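Local atomic coordinates of D-glycerate 3-kinase (Cryptococcus neoformans var. grubii serotype A, PDB entry 6CKG), a protein that probably transfers a phosphate group from ATP to D-glycerate, as expected of a D-glycerate 3-kinase. Residues E42-V50 against L125-R134; F179-P188 against Y238-F248. All coordinates share one frame; numbering follows the deposited sequence. Where two conformers were deposited one is given.

Contact 1. Residues E42-V50 against L125-R134; sequences ETMCPPLVV and LAKLKSINDR
M44 and D133 approach to 5.5 Å between their CA atoms, and P46 and K129 to 5.4 Å between theirs. The loop entering strand 48-53 thus runs antiparallel to the end of helix 118-129 and the type I turn S130-D133. N132, in that turn, makes the direct bond: its ND2 donates to C45 O at 2.9 Å, nearly straight (169°), with the acceptor in its amide plane and the donor in the carbonyl plane. The other end of this buried amide, OD1, takes the backbone N-H of I174, so both ends fix its rotation. The P47 ring runs alongside N132, pointing the other way, its CG lying 3.2 Å from L128 O and touching CG2 of I131, while P46 CB rests on K129 O. M44 bends at chi2 (-66°) and chi3 (-52°), which carries SD over one face of the R134 guanidinium, 3.3 Å from NH2, although R134 is poorly ordered. One water joins M44 O to D133 OD1. Farther in, the K129 chain lies athwart V49; its NZ stands 3.6 Å from V49 CG2, bonds to Q244 O, and shares a water with P47 O. V49 CG2 also meets L125 CD1. The arrangement is a helix C-terminus and its following turn packed against the lead-in to a central parallel strand of an alpha/beta fold.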
loop_
_atom_site.group_PDB
_atom_site.type_symbol
_atom_site.label_atom_id
_atom_site.label_comp_id
_atom_site.label_asym_id
_atom_site.label_seq_id
_atom_site.Cartn_x
_atom_site.Cartn_y
_atom_site.Cartn_z
ATOM N N GLU A 42 24.630 -14.085 13.266
ATOM C CA GLU A 42 25.794 -13.356 13.755
ATOM C C GLU A 42 25.813 -11.904 13.291
ATOM O O GLU A 42 26.449 -11.070 13.946
ATOM C CB GLU A 42 27.078 -14.061 13.311
ATOM N N THR A 43 25.139 -11.589 12.186
ATOM C CA THR A 43 25.030 -10.212 11.730
ATOM C C THR A 43 24.087 -9.421 12.638
ATOM O O THR A 43 23.353 -9.975 13.460
ATOM C CB THR A 43 24.530 -10.157 10.285
ATOM O OG1 THR A 43 23.414 -11.041 10.128
ATOM C CG2 THR A 43 25.631 -10.556 9.313
ATOM N N MET A 44 24.120 -8.101 12.476
ATOM C CA MET A 44 23.234 -7.227 13.233
ATOM C C MET A 44 21.774 -7.510 12.894
ATOM O O MET A 44 21.437 -7.921 11.777
ATOM C CB MET A 44 23.550 -5.761 12.940
ATOM C CG MET A 44 24.885 -5.283 13.493
ATOM S SD MET A 44 24.890 -5.285 15.289
ATOM C CE MET A 44 23.403 -4.342 15.640
ATOM N N CYS A 45 20.900 -7.264 13.867
ATOM C CA CYS A 45 19.475 -7.449 13.627
ATOM C C CYS A 45 18.987 -6.442 12.586
ATOM O O CYS A 45 19.251 -5.237 12.714
ATOM C CB CYS A 45 18.672 -7.309 14.918
ATOM S SG CYS A 45 16.904 -7.701 14.659
ATOM N N PRO A 46 18.303 -6.889 11.540
ATOM C CA PRO A 46 17.783 -5.962 10.535
ATOM C C PRO A 46 16.650 -5.130 11.107
ATOM O O PRO A 46 16.093 -5.477 12.163
ATOM C CB PRO A 46 17.273 -6.891 9.419
ATOM C CG PRO A 46 17.727 -8.264 9.784
ATOM C CD PRO A 46 17.942 -8.285 11.249
ATOM N N PRO A 47 16.279 -4.032 10.441
ATOM C CA PRO A 47 15.040 -3.332 10.816
ATOM C C PRO A 47 13.851 -4.281 10.756
ATOM O O PRO A 47 13.788 -5.171 9.905
ATOM C CB PRO A 47 14.902 -2.231 9.756
ATOM C CG PRO A 47 16.204 -2.181 9.037
ATOM C CD PRO A 47 16.879 -3.490 9.205
ATOM N N LEU A 48 12.904 -4.073 11.669
ATOM C CA LEU A 48 11.591 -4.694 11.567
ATOM C C LEU A 48 10.840 -4.046 10.416
ATOM O O LEU A 48 10.699 -2.823 10.389
ATOM C CB LEU A 48 10.818 -4.507 12.872
ATOM C CG LEU A 48 9.368 -4.997 12.897
ATOM C CD1 LEU A 48 9.336 -6.533 12.977
ATOM C CD2 LEU A 48 8.611 -4.369 14.089
ATOM N N VAL A 49 10.360 -4.844 9.464
ATOM C CA VAL A 49 9.572 -4.318 8.349
ATOM C C VAL A 49 8.094 -4.448 8.708
ATOM O O VAL A 49 7.563 -5.559 8.816
ATOM C CB VAL A 49 9.866 -5.039 7.026
ATOM C CG1 VAL A 49 9.038 -4.404 5.907
ATOM C CG2 VAL A 49 11.350 -4.987 6.685
ATOM N N VAL A 50 7.425 -3.312 8.854
ATOM C CA VAL A 50 6.000 -3.257 9.141
ATOM C C VAL A 50 5.282 -2.904 7.843
ATOM O O VAL A 50 5.390 -1.773 7.363
ATOM C CB VAL A 50 5.692 -2.220 10.232
ATOM C CG1 VAL A 50 4.220 -2.233 10.586
ATOM C CG2 VAL A 50 6.567 -2.445 11.480
ATOM N N LEU A 125 14.040 -2.070 -0.612
ATOM C CA LEU A 125 13.721 -2.812 0.601
ATOM C C LEU A 125 14.900 -3.670 1.039
ATOM O O LEU A 125 15.195 -3.760 2.234
ATOM C CB LEU A 125 12.462 -3.653 0.385
ATOM C CG LEU A 125 11.780 -4.181 1.657
ATOM C CD1 LEU A 125 11.905 -3.195 2.827
ATOM C CD2 LEU A 125 10.318 -4.440 1.353
ATOM N N ALA A 126 15.609 -4.287 0.092
ATOM C CA ALA A 126 16.798 -5.045 0.472
ATOM C C ALA A 126 17.876 -4.129 1.045
ATOM O O ALA A 126 18.563 -4.490 2.012
ATOM C CB ALA A 126 17.334 -5.831 -0.723
ATOM N N LYS A 127 18.023 -2.931 0.478
ATOM C CA LYS A 127 18.986 -1.972 1.013
ATOM C C LYS A 127 18.638 -1.593 2.447
ATOM O O LYS A 127 19.509 -1.574 3.324
ATOM C CB LYS A 127 19.038 -0.730 0.120
ATOM C CG LYS A 127 20.238 0.194 0.382
ATOM C CD LYS A 127 21.549 -0.461 -0.022
ATOM C CE LYS A 127 22.725 0.510 0.053
ATOM N NZ LYS A 127 22.678 1.521 -1.040
ATOM N N LEU A 128 17.369 -1.258 2.704
ATOM C CA LEU A 128 16.979 -0.914 4.070
ATOM C C LEU A 128 17.196 -2.087 5.015
ATOM O O LEU A 128 17.630 -1.899 6.158
ATOM C CB LEU A 128 15.522 -0.453 4.115
ATOM C CG LEU A 128 15.234 0.894 3.442
ATOM C CD1 LEU A 128 13.722 1.140 3.259
ATOM C CD2 LEU A 128 15.879 2.039 4.204
ATOM N N LYS A 129 16.931 -3.310 4.549
ATOM C CA LYS A 129 17.017 -4.469 5.434
ATOM C C LYS A 129 18.457 -4.828 5.796
ATOM O O LYS A 129 18.672 -5.487 6.813
ATOM C CB LYS A 129 16.293 -5.660 4.804
ATOM C CG LYS A 129 14.767 -5.516 4.847
ATOM C CD LYS A 129 14.056 -6.619 4.076
ATOM C CE LYS A 129 14.037 -7.933 4.831
ATOM N NZ LYS A 129 12.798 -8.095 5.651
ATOM N N SER A 130 19.441 -4.404 5.004
ATOM C CA SER A 130 20.849 -4.590 5.322
ATOM C C SER A 130 21.478 -3.346 5.937
ATOM O O SER A 130 22.698 -3.315 6.146
ATOM C CB SER A 130 21.625 -4.990 4.066
ATOM O OG SER A 130 21.723 -3.903 3.160
ATOM N N ILE A 131 20.681 -2.318 6.235
ATOM C CA ILE A 131 21.269 -1.032 6.619
ATOM C C ILE A 131 21.919 -1.054 8.008
ATOM O O ILE A 131 22.730 -0.170 8.317
ATOM C CB ILE A 131 20.193 0.069 6.513
ATOM C CG1 ILE A 131 20.830 1.438 6.272
ATOM C CG2 ILE A 131 19.296 0.087 7.758
ATOM C CD1 ILE A 131 19.838 2.455 5.742
ATOM N N ASN A 132 21.617 -2.043 8.854
ATOM C CA ASN A 132 22.261 -2.124 10.164
ATOM C C ASN A 132 23.537 -2.955 10.144
ATOM O O ASN A 132 24.212 -3.054 11.179
ATOM C CB ASN A 132 21.302 -2.705 11.210
ATOM C CG ASN A 132 20.045 -1.888 11.369
ATOM O OD1 ASN A 132 20.039 -0.688 11.106
ATOM N ND2 ASN A 132 18.966 -2.532 11.806
ATOM N N ASP A 133 23.878 -3.556 9.006
ATOM C CA ASP A 133 25.053 -4.411 8.933
ATOM C C ASP A 133 26.312 -3.599 9.175
ATOM O O ASP A 133 26.443 -2.468 8.696
ATOM C CB ASP A 133 25.148 -5.099 7.574
ATOM C CG ASP A 133 24.097 -6.165 7.383
ATOM O OD1 ASP A 133 23.277 -6.380 8.303
ATOM O OD2 ASP A 133 24.095 -6.786 6.301
ATOM N N ARG A 134 27.239 -4.181 9.926
ATOM C CA ARG A 134 28.518 -3.538 10.196
ATOM C C ARG A 134 29.660 -4.393 9.662
ATOM O O ARG A 134 30.294 -4.044 8.664
ATOM C CB ARG A 134 28.688 -3.284 11.698
ATOM C CG ARG A 134 27.620 -2.371 12.286
ATOM C CD ARG A 134 27.901 -1.973 13.735
ATOM N NE ARG A 134 27.890 -3.103 14.664
ATOM C CZ ARG A 134 27.618 -2.994 15.963
ATOM N NH1 ARG A 134 27.315 -1.810 16.483
ATOM N NH2 ARG A 134 27.634 -4.067 16.746
HETATM O O HOH W 1 21.685 -8.321 8.920
HETATM O O HOH W 2 26.691 -7.010 10.534
HETATM O O HOH W 3 13.494 -7.608 8.659
#

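Contact 2. Residues F179-P188 against Y238-F248; sequences FEGWMNGFGP and YEVLWDQIDCF. With EDO (1,2-ethanediol), chain D.
G185 and W242 bring their CA atoms within 5.9 Å, where the type I and type II turns after strand 176-180 pass the short helix 239-242, whereas F179 and I245 keep theirs 8.1 Å apart. The W242 indole is the centre of the contact. G185 lies across one face: its N sits 3.3 Å above the ring plane, and its CA makes a CH-pi contact with the five-membered ring, 10° off the normal. Y238 O sits over the opposite face, toward the rim, so the indole is held between backbone groups. At its edge, NE1 donates to F186 O at 2.8 Å, a bent bond (143°) with the oxygen tilted from the ring plane. G185 CA, close over the indole, also stands 4.0 Å from F248 CE2. F248 itself turns an edge to the same turn, CZ standing 3.3 Å from N184 O. N184 ND2 lies over the F179 ring and bonds weakly to F179 O, while its buried OD1 has no polar partner in the model. CG of F179 lies opposite its backbone N (chi1 175°), which points the ring at the helix and brings CZ to 3.6 Å from L241 CD1, which lies at the ring edge; CD2 meets I245 CD1. M183 sets CE over one face of Y238, 4.0 Å from the centroid, a CH-pi contact, and its SD stands obliquely to the same ring as a Met-aromatic contact; Y238 OH bonds to H116. Beside the C-terminal end of strand 176-180, this aromatic core joins the strand's loop to the helix and turn that lead into strand 247-253 of an alpha/beta domain.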
loop_
_atom_site.group_PDB
_atom_site.type_symbol
_atom_site.label_atom_id
_atom_site.label_comp_id
_atom_site.label_asym_id
_atom_site.label_seq_id
_atom_site.Cartn_x
_atom_site.Cartn_y
_atom_site.Cartn_z
ATOM N N PHE A 179 6.422 0.193 5.511
ATOM C CA PHE A 179 6.227 0.020 4.064
ATOM C C PHE A 179 4.725 -0.014 3.799
ATOM O O PHE A 179 4.067 -1.031 4.047
ATOM C CB PHE A 179 6.924 -1.246 3.565
ATOM C CG PHE A 179 6.672 -1.559 2.079
ATOM C CD1 PHE A 179 6.400 -0.548 1.167
ATOM C CD2 PHE A 179 6.701 -2.873 1.624
ATOM C CE1 PHE A 179 6.158 -0.843 -0.192
ATOM C CE2 PHE A 179 6.473 -3.176 0.277
ATOM C CZ PHE A 179 6.211 -2.146 -0.631
ATOM N N GLU A 180 4.174 1.101 3.325
ATOM C CA GLU A 180 2.733 1.292 3.263
ATOM C C GLU A 180 2.252 1.436 1.825
ATOM O O GLU A 180 3.006 1.817 0.923
ATOM C CB GLU A 180 2.312 2.525 4.054
ATOM C CG GLU A 180 3.009 3.780 3.618
ATOM C CD GLU A 180 2.034 4.858 3.227
ATOM O OE1 GLU A 180 0.889 4.512 2.858
ATOM O OE2 GLU A 180 2.414 6.047 3.289
ATOM N N GLY A 181 0.972 1.149 1.621
ATOM C CA GLY A 181 0.415 1.228 0.285
ATOM C C GLY A 181 -1.027 0.787 0.218
ATOM O O GLY A 181 -1.441 -0.084 0.984
ATOM N N TRP A 182 -1.797 1.377 -0.706
ATOM C CA TRP A 182 -3.221 1.065 -0.794
ATOM C C TRP A 182 -3.462 -0.413 -1.104
ATOM O O TRP A 182 -4.508 -0.956 -0.753
ATOM C CB TRP A 182 -3.881 1.956 -1.853
ATOM C CG TRP A 182 -3.545 1.557 -3.267
ATOM C CD1 TRP A 182 -2.464 1.961 -3.996
ATOM C CD2 TRP A 182 -4.293 0.666 -4.116
ATOM N NE1 TRP A 182 -2.494 1.388 -5.251
ATOM C CE2 TRP A 182 -3.603 0.585 -5.344
ATOM C CE3 TRP A 182 -5.480 -0.062 -3.953
ATOM C CZ2 TRP A 182 -4.060 -0.193 -6.413
ATOM C CZ3 TRP A 182 -5.937 -0.840 -5.012
ATOM C CH2 TRP A 182 -5.224 -0.904 -6.228
ATOM N N MET A 183 -2.514 -1.076 -1.760
ATOM C CA MET A 183 -2.650 -2.480 -2.111
ATOM C C MET A 183 -1.550 -3.337 -1.500
ATOM O O MET A 183 -1.313 -4.453 -1.974
ATOM C CB MET A 183 -2.671 -2.654 -3.642
ATOM C CG MET A 183 -1.471 -2.014 -4.368
ATOM S SD MET A 183 -1.217 -2.491 -6.118
ATOM C CE MET A 183 -0.306 -4.021 -5.905
ATOM N N ASN A 184 -0.847 -2.844 -0.477
ATOM C CA ASN A 184 0.240 -3.633 0.081
ATOM C C ASN A 184 -0.310 -4.939 0.644
ATOM O O ASN A 184 -1.328 -4.953 1.341
ATOM C CB ASN A 184 0.999 -2.834 1.160
ATOM C CG ASN A 184 2.114 -1.992 0.570
ATOM O OD1 ASN A 184 2.073 -1.642 -0.614
ATOM N ND2 ASN A 184 3.123 -1.665 1.383
ATOM N N GLY A 185 0.343 -6.045 0.315
ATOM C CA GLY A 185 -0.112 -7.336 0.790
ATOM C C GLY A 185 -1.244 -7.965 -0.018
ATOM O O GLY A 185 -1.557 -9.143 0.199
ATOM N N PHE A 186 -1.846 -7.244 -0.961
ATOM C CA PHE A 186 -2.897 -7.844 -1.791
ATOM C C PHE A 186 -2.373 -9.107 -2.462
ATOM O O PHE A 186 -1.245 -9.135 -2.964
ATOM C CB PHE A 186 -3.384 -6.857 -2.852
ATOM C CG PHE A 186 -4.351 -5.837 -2.331
ATOM C CD1 PHE A 186 -4.501 -5.638 -0.973
ATOM C CD2 PHE A 186 -5.121 -5.086 -3.204
ATOM C CE1 PHE A 186 -5.397 -4.689 -0.481
ATOM C CE2 PHE A 186 -6.020 -4.137 -2.734
ATOM C CZ PHE A 186 -6.168 -3.947 -1.368
ATOM N N GLY A 187 -3.186 -10.168 -2.434
ATOM C CA GLY A 187 -2.793 -11.454 -2.971
ATOM C C GLY A 187 -3.461 -11.800 -4.299
ATOM O O GLY A 187 -4.655 -11.549 -4.509
ATOM N N PRO A 188 -2.695 -12.382 -5.223
ATOM C CA PRO A 188 -3.275 -12.828 -6.495
ATOM C C PRO A 188 -4.167 -14.045 -6.284
ATOM O O PRO A 188 -4.120 -14.714 -5.251
ATOM C CB PRO A 188 -2.051 -13.188 -7.330
ATOM C CG PRO A 188 -1.065 -13.682 -6.273
ATOM C CD PRO A 188 -1.267 -12.737 -5.114
ATOM N N TYR A 238 4.460 -9.367 -7.249
ATOM C CA TYR A 238 4.749 -8.657 -5.999
ATOM C C TYR A 238 5.050 -9.588 -4.830
ATOM O O TYR A 238 5.402 -9.103 -3.749
ATOM C CB TYR A 238 3.575 -7.747 -5.595
ATOM C CG TYR A 238 3.356 -6.553 -6.501
ATOM C CD1 TYR A 238 2.995 -6.727 -7.836
ATOM C CD2 TYR A 238 3.477 -5.255 -6.015
ATOM C CE1 TYR A 238 2.794 -5.640 -8.676
ATOM C CE2 TYR A 238 3.270 -4.153 -6.841
ATOM C CZ TYR A 238 2.928 -4.357 -8.177
ATOM O OH TYR A 238 2.704 -3.288 -9.017
ATOM N N GLU A 239 4.930 -10.900 -5.015
ATOM C CA GLU A 239 5.007 -11.806 -3.876
ATOM C C GLU A 239 6.404 -11.834 -3.255
ATOM O O GLU A 239 6.529 -11.974 -2.033
ATOM C CB GLU A 239 4.529 -13.202 -4.295
ATOM C CG GLU A 239 2.986 -13.281 -4.302
ATOM C CD GLU A 239 2.421 -14.579 -4.879
ATOM O OE1 GLU A 239 2.754 -14.929 -6.035
ATOM O OE2 GLU A 239 1.625 -15.238 -4.174
ATOM N N VAL A 240 7.460 -11.687 -4.057
ATOM C CA VAL A 240 8.811 -11.583 -3.490
ATOM C C VAL A 240 8.917 -10.366 -2.573
ATOM O O VAL A 240 9.543 -10.417 -1.502
ATOM C CB VAL A 240 9.852 -11.532 -4.626
ATOM C CG1 VAL A 240 11.215 -11.108 -4.098
ATOM C CG2 VAL A 240 9.945 -12.887 -5.314
ATOM N N LEU A 241 8.291 -9.259 -2.974
ATOM C CA LEU A 241 8.270 -8.039 -2.174
ATOM C C LEU A 241 7.472 -8.233 -0.891
ATOM O O LEU A 241 7.912 -7.834 0.199
ATOM C CB LEU A 241 7.661 -6.908 -3.000
ATOM C CG LEU A 241 8.240 -5.513 -3.140
ATOM C CD1 LEU A 241 7.086 -4.503 -3.194
ATOM C CD2 LEU A 241 9.253 -5.169 -2.045
ATOM N N TRP A 242 6.272 -8.808 -1.004
ATOM C CA TRP A 242 5.455 -9.048 0.188
ATOM C C TRP A 242 6.191 -9.906 1.203
ATOM O O TRP A 242 6.053 -9.706 2.424
ATOM C CB TRP A 242 4.140 -9.727 -0.181
ATOM C CG TRP A 242 3.180 -8.985 -1.086
ATOM C CD1 TRP A 242 2.119 -9.555 -1.764
ATOM C CD2 TRP A 242 3.133 -7.574 -1.401
ATOM N NE1 TRP A 242 1.435 -8.600 -2.476
ATOM C CE2 TRP A 242 2.036 -7.383 -2.291
ATOM C CE3 TRP A 242 3.905 -6.461 -1.037
ATOM C CZ2 TRP A 242 1.687 -6.136 -2.790
ATOM C CZ3 TRP A 242 3.564 -5.218 -1.557
ATOM C CH2 TRP A 242 2.469 -5.069 -2.433
ATOM N N ASP A 243 6.967 -10.878 0.723
ATOM C CA ASP A 243 7.641 -11.812 1.622
ATOM C C ASP A 243 8.743 -11.160 2.451
ATOM O O ASP A 243 9.273 -11.812 3.352
ATOM C CB ASP A 243 8.226 -12.987 0.826
ATOM C CG ASP A 243 7.155 -13.989 0.372
ATOM O OD1 ASP A 243 6.009 -13.949 0.883
ATOM O OD2 ASP A 243 7.460 -14.821 -0.508
ATOM N N GLN A 244 9.128 -9.924 2.142
ATOM C CA GLN A 244 10.097 -9.177 2.930
ATOM C C GLN A 244 9.472 -8.512 4.149
ATOM O O GLN A 244 10.204 -8.011 5.008
ATOM C CB GLN A 244 10.762 -8.132 2.037
ATOM C CG GLN A 244 11.613 -8.737 0.922
ATOM C CD GLN A 244 13.032 -8.995 1.390
ATOM O OE1 GLN A 244 13.267 -9.841 2.251
ATOM N NE2 GLN A 244 13.986 -8.227 0.856
ATOM N N ILE A 245 8.150 -8.536 4.258
ATOM C CA ILE A 245 7.429 -7.894 5.355
ATOM C C ILE A 245 7.357 -8.834 6.557
ATOM O O ILE A 245 6.991 -10.010 6.428
ATOM C CB ILE A 245 6.024 -7.484 4.887
ATOM C CG1 ILE A 245 6.142 -6.474 3.731
ATOM C CG2 ILE A 245 5.190 -6.968 6.042
ATOM C CD1 ILE A 245 4.796 -6.048 3.116
ATOM N N ASP A 246 7.666 -8.302 7.746
ATOM C CA ASP A 246 7.697 -9.083 8.979
ATOM C C ASP A 246 6.367 -9.080 9.722
ATOM O O ASP A 246 5.971 -10.105 10.284
ATOM C CB ASP A 246 8.784 -8.549 9.924
ATOM C CG ASP A 246 10.168 -8.603 9.314
ATOM O OD1 ASP A 246 10.513 -9.644 8.733
ATOM O OD2 ASP A 246 10.906 -7.602 9.405
ATOM N N CYS A 247 5.684 -7.944 9.773
ATOM C CA CYS A 247 4.415 -7.851 10.485
ATOM C C CYS A 247 3.551 -6.835 9.750
ATOM O O CYS A 247 4.009 -6.159 8.830
ATOM C CB CYS A 247 4.639 -7.482 11.970
ATOM S SG CYS A 247 5.392 -5.845 12.203
ATOM N N PHE A 248 2.289 -6.719 10.155
ATOM C CA PHE A 248 1.345 -6.026 9.283
ATOM C C PHE A 248 0.299 -5.285 10.099
ATOM O O PHE A 248 -0.221 -5.808 11.093
ATOM C CB PHE A 248 0.644 -7.029 8.341
ATOM C CG PHE A 248 0.235 -6.447 6.996
ATOM C CD1 PHE A 248 -0.897 -5.659 6.883
ATOM C CD2 PHE A 248 0.979 -6.708 5.851
ATOM C CE1 PHE A 248 -1.304 -5.142 5.641
ATOM C CE2 PHE A 248 0.587 -6.189 4.597
ATOM C CZ PHE A 248 -0.563 -5.411 4.501
HETATM C C1 EDO D . -3.574 4.186 5.472
HETATM O O1 EDO D . -4.805 4.331 4.757
HETATM C C2 EDO D . -2.386 4.476 4.558
HETATM O O2 EDO D . -1.901 3.262 3.971
#

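How the contacts relate
The centre of contact 2 lies about 8 Å, and that of contact 1 about 21 Å, from the centre of the chain; contact 2 is buried, whereas contact 1 is partly buried and has exposed residues such as T43 and R134 at its outer end. Their centres lie about 17 Å apart, yet both reach the same sheet, in which strand 48-53 runs between 176-180 and 247-253. Besides the lysine bond, they touch where V49 N reaches D246 OD2 and L125 packs on L241. Chemistry follows place: prolines, one asparagine amide and bridging waters join the outer segments of contact 1, while rings and close-packed backbone turns fill contact 2, with a single indole N-H bond between its segments.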